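Local structure of putative glucoamylase (Bacteroides caccae ATCC 43185, 4QT9) at residues 173-178 / 209-214; 97-102 / 167-172. The protein is a putative glucoamylase, a hydrolase with an alpha/alpha toroid fold that probably cleaves glucosidic bonds in glucans or related oligosaccharides. All blocks are in the same frame, centred on the assembly; numbering follows the deposited sequence. Where two conformers were deposited one is given.

From the N terminus the chain first reaches 97-102, on helix 88-104, passes through helix 135-152 and returns along helix 157-172, whose C-terminal part, 167-172, packs against 97-102 and closes contact 2. The very next residues, 173-178, begin the loop that leads toward strand 189-190, and contact 1 closes when helix 209-217 comes up against this loop. The two contacts therefore run in series, neither nested nor crossed, with centres about 16 Å apart. Trp170 joins them: its ring packs on Trp175 and on the backbone oxygen of Leu214. Helix 135-152 also touches both contacts, through Leu102 in contact 2 and Trp175 in contact 1.

Contact 1: 173-178 / 209-214; sequences VDWDWY and MIMYIL
The indole of Trp175 has one face turned to Leu214, whose O stands over the rim of the ring 4.0 Å from NE1, and the other covered from within its own segment by Val173 CG1, 3.5 Å above the ring centre. In the same loop Asp174 O lies in plane at the edge of the Tyr178 ring. On the helix side, Leu214 CB approaches the benzene half, 4.1 Å from both CZ2 and CH2 of Trp175. Met211, a selenomethionine, brings its CG in obliquely, 4.3 Å from Trp175 CZ3, while its selenium end leads off elsewhere. Trp175 CG is anti to the carbonyl carbon (chi1 -49°), which swings the indole toward the helix. No hydrogen bond crosses this buried contact, which in the alpha/alpha toroid joins the loop after helix 157-172 to helix 209-217. Were Trp175 an alanine, Leu214 CB and Met211 CG would probably lose this apolar surface, and Val173 CG1 the ring beneath it. The loop carries its own bracing: Asp174 OD1 accepts the backbone N-H of Trp177 (N to OD1 3.0 Å) in an Asx motif, the donor standing 64° out of the carboxylate plane. Tyr178 OH is hydrogen-bonded to Phe108 O.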
ATOM      1  N   VAL A 173      17.051  -7.417  -6.247  1.00 22.78           N
ATOM      2  CA  VAL A 173      16.507  -6.124  -6.746  1.00 21.60           C
ATOM      3  C   VAL A 173      17.628  -5.100  -6.920  1.00 25.67           C
ATOM      4  O   VAL A 173      18.232  -4.663  -5.927  1.00 22.86           O
ATOM      5  CB  VAL A 173      15.352  -5.504  -5.921  1.00 23.68           C
ATOM      6  CG1 VAL A 173      14.788  -4.274  -6.638  1.00 22.09           C
ATOM      7  CG2 VAL A 173      14.245  -6.523  -5.660  1.00 23.23           C
ATOM      8  N   ASP A 174      17.880  -4.695  -8.190  1.00 22.70           N
ATOM      9  CA  ASP A 174      18.940  -3.717  -8.472  1.00 22.00           C
ATOM     10  C   ASP A 174      18.373  -2.282  -8.413  1.00 25.38           C
ATOM     11  O   ASP A 174      18.103  -1.669  -9.462  1.00 23.52           O
ATOM     12  CB  ASP A 174      19.631  -3.997  -9.819  1.00 23.29           C
ATOM     13  CG  ASP A 174      20.928  -3.204 -10.063  1.00 27.64           C
ATOM     14  OD1 ASP A 174      21.185  -2.225  -9.321  1.00 28.31           O
ATOM     15  OD2 ASP A 174      21.671  -3.556 -10.990  1.00 26.13           O
ATOM     16  N   TRP A 175      18.198  -1.752  -7.177  1.00 22.86           N
ATOM     17  CA  TRP A 175      17.645  -0.394  -6.983  1.00 23.40           C
ATOM     18  C   TRP A 175      18.540   0.647  -7.669  1.00 28.38           C
ATOM     19  O   TRP A 175      18.037   1.579  -8.302  1.00 27.12           O
ATOM     20  CB  TRP A 175      17.492  -0.044  -5.483  1.00 22.13           C
ATOM     21  CG  TRP A 175      16.799  -1.099  -4.679  1.00 23.33           C
ATOM     22  CD1 TRP A 175      17.378  -2.154  -4.036  1.00 26.25           C
ATOM     23  CD2 TRP A 175      15.375  -1.250  -4.506  1.00 23.33           C
ATOM     24  NE1 TRP A 175      16.411  -2.923  -3.422  1.00 25.85           N
ATOM     25  CE2 TRP A 175      15.172  -2.389  -3.693  1.00 27.41           C
ATOM     26  CE3 TRP A 175      14.254  -0.494  -4.908  1.00 24.31           C
ATOM     27  CZ2 TRP A 175      13.885  -2.822  -3.316  1.00 26.82           C
ATOM     28  CZ3 TRP A 175      12.980  -0.930  -4.546  1.00 25.21           C
ATOM     29  CH2 TRP A 175      12.807  -2.057  -3.732  1.00 25.71           C
ATOM     30  N   ASP A 176      19.873   0.444  -7.580  1.00 24.26           N
ATOM     31  CA  ASP A 176      20.866   1.361  -8.113  1.00 24.47           C
ATOM     32  C   ASP A 176      20.726   1.524  -9.629  1.00 27.61           C
ATOM     33  O   ASP A 176      20.989   2.611 -10.133  1.00 28.71           O
ATOM     34  CB  ASP A 176      22.278   0.897  -7.729  1.00 26.89           C
ATOM     35  CG  ASP A 176      23.362   1.846  -8.168  1.00 31.98           C
ATOM     36  OD1 ASP A 176      23.648   2.809  -7.417  1.00 32.56           O
ATOM     37  OD2 ASP A 176      23.939   1.621  -9.257  1.00 30.01           O
ATOM     38  N   TRP A 177      20.323   0.480 -10.349  1.00 22.98           N
ATOM     39  CA  TRP A 177      20.099   0.590 -11.797  1.00 23.04           C
ATOM     40  C   TRP A 177      19.106   1.718 -12.130  1.00 25.25           C
ATOM     41  O   TRP A 177      19.280   2.417 -13.118  1.00 26.41           O
ATOM     42  CB  TRP A 177      19.562  -0.741 -12.373  1.00 21.77           C
ATOM     43  CG  TRP A 177      19.136  -0.634 -13.805  1.00 23.31           C
ATOM     44  CD1 TRP A 177      17.881  -0.369 -14.266  1.00 26.34           C
ATOM     45  CD2 TRP A 177      20.002  -0.571 -14.943  1.00 24.08           C
ATOM     46  NE1 TRP A 177      17.903  -0.212 -15.634  1.00 26.43           N
ATOM     47  CE2 TRP A 177      19.189  -0.365 -16.079  1.00 28.01           C
ATOM     48  CE3 TRP A 177      21.387  -0.749 -15.123  1.00 25.84           C
ATOM     49  CZ2 TRP A 177      19.711  -0.316 -17.375  1.00 28.25           C
ATOM     50  CZ3 TRP A 177      21.905  -0.719 -16.414  1.00 28.53           C
ATOM     51  CH2 TRP A 177      21.074  -0.486 -17.521  1.00 29.38           C
ATOM     52  N   TYR A 178      18.060   1.870 -11.317  1.00 21.08           N
ATOM     53  CA  TYR A 178      16.975   2.810 -11.528  1.00 19.97           C
ATOM     54  C   TYR A 178      17.378   4.267 -11.227  1.00 24.49           C
ATOM     55  O   TYR A 178      16.542   5.151 -11.302  1.00 24.29           O
ATOM     56  CB  TYR A 178      15.747   2.346 -10.736  1.00 21.53           C
ATOM     57  CG  TYR A 178      15.079   1.146 -11.397  1.00 22.97           C
ATOM     58  CD1 TYR A 178      15.626  -0.130 -11.288  1.00 23.90           C
ATOM     59  CD2 TYR A 178      13.919   1.295 -12.156  1.00 22.76           C
ATOM     60  CE1 TYR A 178      15.066  -1.221 -11.960  1.00 22.05           C
ATOM     61  CE2 TYR A 178      13.339   0.208 -12.812  1.00 23.34           C
ATOM     62  CZ  TYR A 178      13.942  -1.044 -12.741  1.00 26.83           C
ATOM     63  OH  TYR A 178      13.387  -2.133 -13.375  1.00 25.23           O
HETATM   64  N   MSE A 209       7.666   6.986  -0.421  1.00 23.61           N
HETATM   65  CA  MSE A 209       8.825   7.121   0.475  1.00 21.29           C
HETATM   66  C   MSE A 209       9.560   5.781   0.769  1.00 25.64           C
HETATM   67  O   MSE A 209      10.786   5.766   0.707  1.00 25.67           O
HETATM   68  CB  MSE A 209       8.469   7.815   1.806  1.00 21.67           C
HETATM   69  CG  MSE A 209       9.709   8.199   2.636  1.00 26.50           C
HETATM   70 SE   MSE A 209       9.215   9.386   4.105  0.75 31.88          SE
HETATM   71  CE  MSE A 209       8.646   8.090   5.367  1.00 28.28           C
ATOM     72  N   ILE A 210       8.828   4.680   1.073  1.00 23.02           N
ATOM     73  CA  ILE A 210       9.398   3.367   1.399  1.00 21.92           C
ATOM     74  C   ILE A 210      10.324   2.861   0.254  1.00 25.13           C
ATOM     75  O   ILE A 210      11.258   2.093   0.503  1.00 23.87           O
ATOM     76  CB  ILE A 210       8.280   2.327   1.786  1.00 25.51           C
ATOM     77  CG1 ILE A 210       8.817   1.124   2.606  1.00 25.64           C
ATOM     78  CG2 ILE A 210       7.460   1.829   0.575  1.00 26.05           C
ATOM     79  CD1 ILE A 210       9.562   1.503   3.957  1.00 32.22           C
HETATM   80  N   MSE A 211      10.085   3.306  -0.986  1.00 21.06           N
HETATM   81  CA  MSE A 211      10.942   2.909  -2.118  1.00 19.41           C
HETATM   82  C   MSE A 211      12.394   3.449  -1.929  1.00 23.44           C
HETATM   83  O   MSE A 211      13.344   2.722  -2.188  1.00 22.42           O
HETATM   84  CB  MSE A 211      10.333   3.392  -3.444  1.00 19.56           C
HETATM   85  CG  MSE A 211      11.121   2.939  -4.659  1.00 23.79           C
HETATM   86 SE   MSE A 211      10.708   4.094  -6.166  0.75 28.83          SE
HETATM   87  CE  MSE A 211      10.944   5.783  -5.349  1.00 25.14           C
ATOM     88  N   TYR A 212      12.547   4.705  -1.463  1.00 20.83           N
ATOM     89  CA  TYR A 212      13.865   5.284  -1.149  1.00 18.51           C
ATOM     90  C   TYR A 212      14.463   4.640   0.095  1.00 22.41           C
ATOM     91  O   TYR A 212      15.676   4.484   0.150  1.00 21.20           O
ATOM     92  CB  TYR A 212      13.744   6.808  -0.919  1.00 18.74           C
ATOM     93  CG  TYR A 212      13.783   7.597  -2.203  1.00 18.65           C
ATOM     94  CD1 TYR A 212      14.991   8.001  -2.757  1.00 20.53           C
ATOM     95  CD2 TYR A 212      12.615   7.910  -2.888  1.00 18.46           C
ATOM     96  CE1 TYR A 212      15.035   8.685  -3.969  1.00 22.86           C
ATOM     97  CE2 TYR A 212      12.649   8.575  -4.114  1.00 19.00           C
ATOM     98  CZ  TYR A 212      13.864   8.952  -4.654  1.00 24.50           C
ATOM     99  OH  TYR A 212      13.915   9.653  -5.832  1.00 25.02           O
ATOM    100  N   ILE A 213      13.641   4.303   1.122  1.00 21.27           N
ATOM    101  CA  ILE A 213      14.186   3.660   2.346  1.00 20.59           C
ATOM    102  C   ILE A 213      14.751   2.260   1.974  1.00 23.76           C
ATOM    103  O   ILE A 213      15.882   1.954   2.351  1.00 23.15           O
ATOM    104  CB  ILE A 213      13.148   3.614   3.508  1.00 22.91           C
ATOM    105  CG1 ILE A 213      12.966   5.046   4.118  1.00 23.79           C
ATOM    106  CG2 ILE A 213      13.547   2.597   4.602  1.00 23.17           C
ATOM    107  CD1 ILE A 213      11.643   5.294   4.637  1.00 26.33           C
ATOM    108  N   LEU A 214      14.002   1.450   1.202  1.00 20.07           N
ATOM    109  CA  LEU A 214      14.461   0.110   0.758  1.00 19.32           C
ATOM    110  C   LEU A 214      15.637   0.210  -0.226  1.00 23.20           C
ATOM    111  O   LEU A 214      16.549  -0.605  -0.158  1.00 23.19           O
ATOM    112  CB  LEU A 214      13.307  -0.667   0.135  1.00 19.55           C
ATOM    113  CG  LEU A 214      12.197  -1.056   1.100  1.00 22.91           C
ATOM    114  CD1 LEU A 214      11.038  -1.650   0.353  1.00 23.17           C
ATOM    115  CD2 LEU A 214      12.716  -2.003   2.205  1.00 24.00           C
TER

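Contact 2: 97-102 / 167-172; sequences RIVSFL and DRLWRE
Leu169 brings both methyls of its fork to helix 88-104. Its CD1 sits 3.9 Å from Leu102 CB and, a little farther off, 4.2 Å from Val99 CG1. The second methyl, CD2, lies against the backbone instead, 3.9 Å from Leu102 O. Leu169 CG is anti to its carbonyl carbon (chi1 -64°), and from there the fork straddles Leu102 where side chain and backbone part, CD1 on CB and CD2 at the carbonyl O. Val99 enters with the methyl that is anti to its backbone N (chi1 176°). All three residues are buried, and Leu102 also touches Leu141 and Leu145 of helix 135-152. Leu102 O has a hydrogen bond with Tyr112 OH, so it is satisfied despite its apolar neighbour. This is plain helix-to-helix packing in the alpha/alpha toroid, where helices 88-104 and 157-172 meet through a small apolar patch. The solvent side of helix 157-172 is quite different, held by charges within the one helix. There Arg171 NE gives a hydrogen bond of 2.8 Å to Asp167 OD2 as part of a salt bridge, on the syn side but tilted 33° out of the carboxylate plane, while lying nearly in the guanidinium plane of Arg171.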
ATOM      1  N   ARG A  97       4.119 -21.190  -2.491  1.00 24.99           N
ATOM      2  CA  ARG A  97       3.513 -20.996  -3.804  1.00 24.73           C
ATOM      3  C   ARG A  97       3.855 -19.574  -4.315  1.00 26.45           C
ATOM      4  O   ARG A  97       4.299 -19.445  -5.461  1.00 26.09           O
ATOM      5  CB  ARG A  97       1.985 -21.205  -3.723  1.00 26.68           C
ATOM      6  CG  ARG A  97       1.269 -20.965  -5.055  1.00 32.35           C
ATOM      7  CD  ARG A  97      -0.228 -21.271  -5.014  1.00 31.35           C
ATOM      8  NE  ARG A  97      -0.509 -22.702  -4.795  1.00 29.09           N
ATOM      9  CZ  ARG A  97      -0.428 -23.653  -5.722  1.00 51.97           C
ATOM     10  NH1 ARG A  97      -0.046 -23.351  -6.965  1.00 38.44           N
ATOM     11  NH2 ARG A  97      -0.695 -24.918  -5.409  1.00 33.87           N
ATOM     12  N   ILE A  98       3.680 -18.529  -3.462  1.00 19.96           N
ATOM     13  CA  ILE A  98       3.976 -17.143  -3.833  1.00 19.98           C
ATOM     14  C   ILE A  98       5.478 -16.968  -4.198  1.00 26.29           C
ATOM     15  O   ILE A  98       5.796 -16.441  -5.266  1.00 27.29           O
ATOM     16  CB  ILE A  98       3.550 -16.148  -2.722  1.00 22.35           C
ATOM     17  CG1 ILE A  98       1.986 -16.111  -2.558  1.00 22.86           C
ATOM     18  CG2 ILE A  98       4.164 -14.770  -2.994  1.00 22.57           C
ATOM     19  CD1 ILE A  98       1.493 -15.424  -1.225  1.00 27.20           C
ATOM     20  N   VAL A  99       6.384 -17.425  -3.331  1.00 23.65           N
ATOM     21  CA  VAL A  99       7.829 -17.340  -3.577  1.00 23.02           C
ATOM     22  C   VAL A  99       8.206 -18.083  -4.893  1.00 28.43           C
ATOM     23  O   VAL A  99       8.995 -17.551  -5.669  1.00 30.90           O
ATOM     24  CB  VAL A  99       8.643 -17.851  -2.361  1.00 26.73           C
ATOM     25  CG1 VAL A  99      10.138 -17.850  -2.662  1.00 26.79           C
ATOM     26  CG2 VAL A  99       8.352 -17.008  -1.112  1.00 25.58           C
ATOM     27  N   SER A 100       7.621 -19.266  -5.159  1.00 24.04           N
ATOM     28  CA  SER A 100       7.915 -20.028  -6.382  1.00 24.48           C
ATOM     29  C   SER A 100       7.512 -19.220  -7.618  1.00 27.33           C
ATOM     30  O   SER A 100       8.251 -19.218  -8.608  1.00 26.74           O
ATOM     31  CB  SER A 100       7.212 -21.386  -6.382  1.00 28.63           C
ATOM     32  OG  SER A 100       7.635 -22.163  -5.280  1.00 36.90           O
ATOM     33  N   PHE A 101       6.341 -18.547  -7.566  1.00 24.28           N
ATOM     34  CA  PHE A 101       5.884 -17.679  -8.662  1.00 24.04           C
ATOM     35  C   PHE A 101       6.849 -16.506  -8.861  1.00 27.11           C
ATOM     36  O   PHE A 101       7.227 -16.230  -9.995  1.00 27.39           O
ATOM     37  CB  PHE A 101       4.448 -17.151  -8.429  1.00 25.26           C
ATOM     38  CG  PHE A 101       4.006 -16.137  -9.467  1.00 26.47           C
ATOM     39  CD1 PHE A 101       3.433 -16.548 -10.669  1.00 28.78           C
ATOM     40  CD2 PHE A 101       4.175 -14.770  -9.250  1.00 27.43           C
ATOM     41  CE1 PHE A 101       3.022 -15.609 -11.623  1.00 28.43           C
ATOM     42  CE2 PHE A 101       3.740 -13.835 -10.197  1.00 28.77           C
ATOM     43  CZ  PHE A 101       3.182 -14.260 -11.382  1.00 25.87           C
ATOM     44  N   LEU A 102       7.247 -15.824  -7.778  1.00 22.99           N
ATOM     45  CA  LEU A 102       8.141 -14.653  -7.855  1.00 23.22           C
ATOM     46  C   LEU A 102       9.549 -15.009  -8.360  1.00 31.80           C
ATOM     47  O   LEU A 102      10.223 -14.161  -8.971  1.00 31.41           O
ATOM     48  CB  LEU A 102       8.236 -13.940  -6.501  1.00 21.83           C
ATOM     49  CG  LEU A 102       6.932 -13.280  -5.999  1.00 24.92           C
ATOM     50  CD1 LEU A 102       7.092 -12.784  -4.589  1.00 23.76           C
ATOM     51  CD2 LEU A 102       6.512 -12.120  -6.898  1.00 25.11           C
ATOM     52  N   ASP A 167      15.122 -13.770   0.938  1.00 20.68           N
ATOM     53  CA  ASP A 167      16.326 -12.925   1.008  1.00 21.57           C
ATOM     54  C   ASP A 167      17.044 -12.890  -0.341  1.00 24.86           C
ATOM     55  O   ASP A 167      17.532 -11.843  -0.711  1.00 23.39           O
ATOM     56  CB  ASP A 167      17.285 -13.369   2.120  1.00 23.60           C
ATOM     57  CG  ASP A 167      18.365 -12.315   2.434  1.00 26.18           C
ATOM     58  OD1 ASP A 167      18.011 -11.204   2.858  1.00 29.26           O
ATOM     59  OD2 ASP A 167      19.549 -12.615   2.262  1.00 25.26           O
ATOM     60  N   ARG A 168      17.057 -14.006  -1.088  1.00 24.50           N
ATOM     61  CA  ARG A 168      17.657 -14.039  -2.424  1.00 25.28           C
ATOM     62  C   ARG A 168      16.906 -13.087  -3.388  1.00 28.30           C
ATOM     63  O   ARG A 168      17.570 -12.363  -4.129  1.00 27.55           O
ATOM     64  CB  ARG A 168      17.701 -15.464  -3.000  1.00 26.47           C
ATOM     65  CG  ARG A 168      18.645 -15.565  -4.199  1.00 46.12           C
ATOM     66  CD  ARG A 168      18.385 -16.788  -5.061  1.00 69.20           C
ATOM     67  NE  ARG A 168      18.549 -16.500  -6.489  1.00 86.83           N
ATOM     68  CZ  ARG A 168      19.337 -17.183  -7.315  1.00110.00           C
ATOM     69  NH1 ARG A 168      20.046 -18.214  -6.867  1.00105.33           N
ATOM     70  NH2 ARG A 168      19.422 -16.844  -8.595  1.00 96.63           N
ATOM     71  N   LEU A 169      15.534 -13.066  -3.358  1.00 22.63           N
ATOM     72  CA  LEU A 169      14.750 -12.186  -4.213  1.00 20.86           C
ATOM     73  C   LEU A 169      15.011 -10.739  -3.867  1.00 23.48           C
ATOM     74  O   LEU A 169      15.076  -9.930  -4.780  1.00 23.14           O
ATOM     75  CB  LEU A 169      13.225 -12.467  -4.108  1.00 21.11           C
ATOM     76  CG  LEU A 169      12.737 -13.863  -4.598  1.00 26.26           C
ATOM     77  CD1 LEU A 169      11.313 -14.142  -4.117  1.00 27.20           C
ATOM     78  CD2 LEU A 169      12.830 -14.000  -6.112  1.00 28.41           C
ATOM     79  N   TRP A 170      15.079 -10.414  -2.551  1.00 19.13           N
ATOM     80  CA  TRP A 170      15.363  -9.088  -1.992  1.00 19.25           C
ATOM     81  C   TRP A 170      16.773  -8.662  -2.468  1.00 22.06           C
ATOM     82  O   TRP A 170      16.926  -7.558  -2.995  1.00 22.53           O
ATOM     83  CB  TRP A 170      15.246  -9.120  -0.432  1.00 17.87           C
ATOM     84  CG  TRP A 170      15.989  -8.055   0.358  1.00 18.67           C
ATOM     85  CD1 TRP A 170      16.955  -8.269   1.304  1.00 21.80           C
ATOM     86  CD2 TRP A 170      15.802  -6.620   0.292  1.00 17.62           C
ATOM     87  NE1 TRP A 170      17.373  -7.066   1.840  1.00 21.34           N
ATOM     88  CE2 TRP A 170      16.671  -6.039   1.242  1.00 21.97           C
ATOM     89  CE3 TRP A 170      15.002  -5.777  -0.494  1.00 18.92           C
ATOM     90  CZ2 TRP A 170      16.714  -4.652   1.476  1.00 20.85           C
ATOM     91  CZ3 TRP A 170      15.067  -4.395  -0.286  1.00 20.60           C
ATOM     92  CH2 TRP A 170      15.926  -3.846   0.680  1.00 21.17           C
ATOM     93  N   ARG A 171      17.776  -9.555  -2.357  1.00 17.18           N
ATOM     94  CA  ARG A 171      19.160  -9.231  -2.779  1.00 17.29           C
ATOM     95  C   ARG A 171      19.300  -9.043  -4.302  1.00 25.46           C
ATOM     96  O   ARG A 171      20.255  -8.395  -4.752  1.00 25.66           O
ATOM     97  CB  ARG A 171      20.154 -10.285  -2.300  1.00 19.29           C
ATOM     98  CG  ARG A 171      20.394 -10.190  -0.821  1.00 23.98           C
ATOM     99  CD  ARG A 171      21.264 -11.310  -0.310  1.00 27.33           C
ATOM    100  NE  ARG A 171      21.572 -11.058   1.089  1.00 32.98           N
ATOM    101  CZ  ARG A 171      22.636 -10.383   1.512  1.00 42.14           C
ATOM    102  NH1 ARG A 171      23.541  -9.945   0.646  1.00 27.51           N
ATOM    103  NH2 ARG A 171      22.808 -10.151   2.805  1.00 27.00           N
ATOM    104  N   GLU A 172      18.340  -9.579  -5.085  1.00 24.05           N
ATOM    105  CA  GLU A 172      18.378  -9.494  -6.540  0.60 24.04           C
ATOM    106  C   GLU A 172      17.795  -8.171  -7.068  1.00 28.42           C
ATOM    107  O   GLU A 172      18.068  -7.811  -8.219  1.00 30.55           O
ATOM    108  CB  GLU A 172      17.670 -10.699  -7.170  0.60 25.17           C
ATOM    109  CG  GLU A 172      18.557 -11.931  -7.191  0.60 39.09           C
ATOM    110  CD  GLU A 172      17.927 -13.227  -7.672  0.60 56.62           C
ATOM    111  OE1 GLU A 172      16.687 -13.384  -7.562  0.60 34.95           O
ATOM    112  OE2 GLU A 172      18.694 -14.107  -8.128  0.60 48.50           O
TER